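Probable enoyl-CoA hydratase/isomerase (PDB 5WYD) is a crotonase-family protein, probably with hydro-lyase activity on enoyl-CoA thioesters, and is implicated in synthesis of a diffusible signal factor. Local coordinates at residues D14-L19 / D41-I46. The protein carries 1 engineered substitution. Sequence-based numbering, arbitrary orientation.
Sequences DDTHKL and DRDSLI. Engineered in segment 14-19: Asp15 (natural residue Leu).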
loop_
_atom_site.group_PDB
_atom_site.type_symbol
_atom_site.label_atom_id
_atom_site.label_comp_id
_atom_site.label_asym_id
_atom_site.label_seq_id
_atom_site.Cartn_x
_atom_site.Cartn_y
_atom_site.Cartn_z
ATOM N N ASP A 14 -24.456 -12.612 -29.537
ATOM C CA ASP A 14 -25.710 -12.580 -28.794
ATOM C C ASP A 14 -25.600 -11.558 -27.661
ATOM O O ASP A 14 -24.982 -11.825 -26.623
ATOM C CB ASP A 14 -26.059 -13.963 -28.252
ATOM C CG ASP A 14 -27.417 -13.996 -27.572
ATOM O OD1 ASP A 14 -28.104 -12.952 -27.563
ATOM O OD2 ASP A 14 -27.796 -15.066 -27.050
ATOM N N ASP A 15 -26.240 -10.404 -27.857
ATOM C CA ASP A 15 -26.286 -9.299 -26.906
ATOM C C ASP A 15 -27.769 -9.026 -26.672
ATOM O O ASP A 15 -28.604 -9.321 -27.542
ATOM C CB ASP A 15 -25.567 -8.016 -27.443
ATOM C CG ASP A 15 -25.190 -7.012 -26.329
ATOM O OD1 ASP A 15 -25.606 -7.207 -25.166
ATOM O OD2 ASP A 15 -24.474 -6.021 -26.619
ATOM N N THR A 16 -28.117 -8.572 -25.459
ATOM C CA THR A 16 -29.516 -8.248 -25.188
ATOM C C THR A 16 -30.021 -7.202 -26.182
ATOM O O THR A 16 -29.296 -6.275 -26.566
ATOM C CB THR A 16 -29.706 -7.717 -23.764
ATOM O OG1 THR A 16 -31.054 -7.254 -23.618
ATOM C CG2 THR A 16 -28.731 -6.572 -23.443
ATOM N N HIS A 17 -31.279 -7.365 -26.621
ATOM C CA HIS A 17 -31.810 -6.444 -27.622
ATOM C C HIS A 17 -31.781 -5.010 -27.111
ATOM O O HIS A 17 -31.729 -4.061 -27.904
ATOM C CB HIS A 17 -33.217 -6.870 -28.031
ATOM C CG HIS A 17 -33.229 -7.926 -29.095
ATOM N ND1 HIS A 17 -32.887 -7.659 -30.404
ATOM C CD2 HIS A 17 -33.519 -9.249 -29.046
ATOM C CE1 HIS A 17 -32.967 -8.770 -31.115
ATOM N NE2 HIS A 17 -33.352 -9.749 -30.315
ATOM N N LYS A 18 -31.756 -4.848 -25.790
ATOM C CA LYS A 18 -31.644 -3.532 -25.177
ATOM C C LYS A 18 -30.341 -2.841 -25.538
ATOM O O LYS A 18 -30.298 -1.625 -25.701
ATOM C CB LYS A 18 -31.756 -3.685 -23.681
ATOM C CG LYS A 18 -33.072 -4.277 -23.377
ATOM C CD LYS A 18 -33.255 -4.462 -21.916
ATOM C CE LYS A 18 -32.900 -5.863 -21.455
ATOM N NZ LYS A 18 -33.439 -6.143 -20.084
ATOM N N LEU A 19 -29.264 -3.575 -25.677
ATOM C CA LEU A 19 -28.023 -2.901 -25.999
ATOM C C LEU A 19 -27.801 -2.934 -27.496
ATOM O O LEU A 19 -27.821 -3.997 -28.127
ATOM C CB LEU A 19 -26.864 -3.523 -25.234
ATOM C CG LEU A 19 -26.674 -3.012 -23.792
ATOM C CD1 LEU A 19 -27.899 -3.142 -22.909
ATOM C CD2 LEU A 19 -25.530 -3.820 -23.183
ATOM N N ASP A 41 -30.303 -3.858 -16.214
ATOM C CA ASP A 41 -30.906 -5.158 -16.028
ATOM C C ASP A 41 -29.786 -6.185 -16.034
ATOM O O ASP A 41 -28.670 -5.909 -16.483
ATOM C CB ASP A 41 -31.919 -5.397 -17.165
ATOM C CG ASP A 41 -32.659 -6.712 -17.065
ATOM O OD1 ASP A 41 -32.271 -7.587 -16.259
ATOM O OD2 ASP A 41 -33.636 -6.869 -17.834
ATOM N N ARG A 42 -30.082 -7.367 -15.490
ATOM C CA ARG A 42 -29.108 -8.455 -15.528
ATOM C C ARG A 42 -28.726 -8.822 -16.947
ATOM O O ARG A 42 -27.558 -9.118 -17.236
ATOM C CB ARG A 42 -29.685 -9.701 -14.913
ATOM C CG ARG A 42 -28.926 -10.935 -15.369
ATOM C CD ARG A 42 -29.621 -12.122 -14.907
ATOM N NE ARG A 42 -29.801 -12.110 -13.487
ATOM C CZ ARG A 42 -29.018 -12.788 -12.698
ATOM N NH1 ARG A 42 -28.019 -13.518 -13.240
ATOM N NH2 ARG A 42 -29.283 -12.739 -11.404
ATOM N N ASP A 43 -29.723 -8.890 -17.825
ATOM C CA ASP A 43 -29.461 -9.232 -19.213
ATOM C C ASP A 43 -28.536 -8.186 -19.811
ATOM O O ASP A 43 -27.607 -8.513 -20.561
ATOM C CB ASP A 43 -30.792 -9.328 -19.990
ATOM C CG ASP A 43 -30.752 -10.310 -21.185
ATOM O OD1 ASP A 43 -29.660 -10.739 -21.603
ATOM O OD2 ASP A 43 -31.835 -10.644 -21.716
ATOM N N SER A 44 -28.772 -6.919 -19.459
ATOM C CA SER A 44 -27.927 -5.825 -19.922
ATOM C C SER A 44 -26.511 -5.896 -19.340
ATOM O O SER A 44 -25.526 -5.743 -20.072
ATOM C CB SER A 44 -28.620 -4.498 -19.600
ATOM O OG SER A 44 -28.954 -4.386 -18.226
ATOM N N LEU A 45 -26.383 -6.158 -18.036
ATOM C CA LEU A 45 -25.065 -6.143 -17.404
ATOM C C LEU A 45 -24.128 -7.208 -17.957
ATOM O O LEU A 45 -22.940 -6.938 -18.173
ATOM C CB LEU A 45 -25.197 -6.305 -15.893
ATOM C CG LEU A 45 -25.836 -5.126 -15.166
ATOM C CD1 LEU A 45 -25.883 -5.378 -13.697
ATOM C CD2 LEU A 45 -25.018 -3.912 -15.436
ATOM N N ILE A 46 -24.612 -8.438 -18.135
ATOM C CA ILE A 46 -23.723 -9.459 -18.681
ATOM C C ILE A 46 -23.296 -9.076 -20.082
ATOM O O ILE A 46 -22.107 -9.125 -20.417
ATOM C CB ILE A 46 -24.379 -10.850 -18.669
ATOM C CG1 ILE A 46 -24.594 -11.349 -17.241
ATOM C CG2 ILE A 46 -23.500 -11.828 -19.426
ATOM C CD1 ILE A 46 -25.410 -12.615 -17.192
#
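Lys18, Ser44 and Thr16 carry the packing that ties the loop before strand 19-24, an outermost strand of the mixed sheet in this crotonase-family chain, to the N-terminal end of helix 42-57, a join of 263 Å². Thr16 and Ser44 are the nearest CA pair across the contact, 6.0 Å apart. The methyl CG2 of Thr16 lies 3.7 Å from Ser44 CA, against the helix backbone, while its CB meets the carboxylate of Asp43, CB to OD1 being 3.7 Å. Beside it, Leu19 sets CD1 on Ser44 CB at 3.6 Å, so the serine offers carbon to both neighbours. With chi1 at 55°, Ser44 OG turns back toward Asp41 instead.

Thr16 to Leu19 is a type I beta turn, within which Thr16 OG1 accepts a weak bond from Lys18 N. From this turn the lysine chain bends at chi3 (-96°) and crosses the Asp41 side chain at about a right angle, pairing NZ with OD2 in a salt bridge whose modelled separation is too short to trust. Asp41 is the N-cap, its OD1 accepting weakly from Asp43 N. If the lysine lies near its modelled place, the carboxylate would serve both helix start and turn: a mostly van der Waals join beside a charged link, where Lys18 probably helps balance the negative charge of Asp41 and, more distantly, of Asp43, whose OD2 is 5.0 Å from Lys18 NZ.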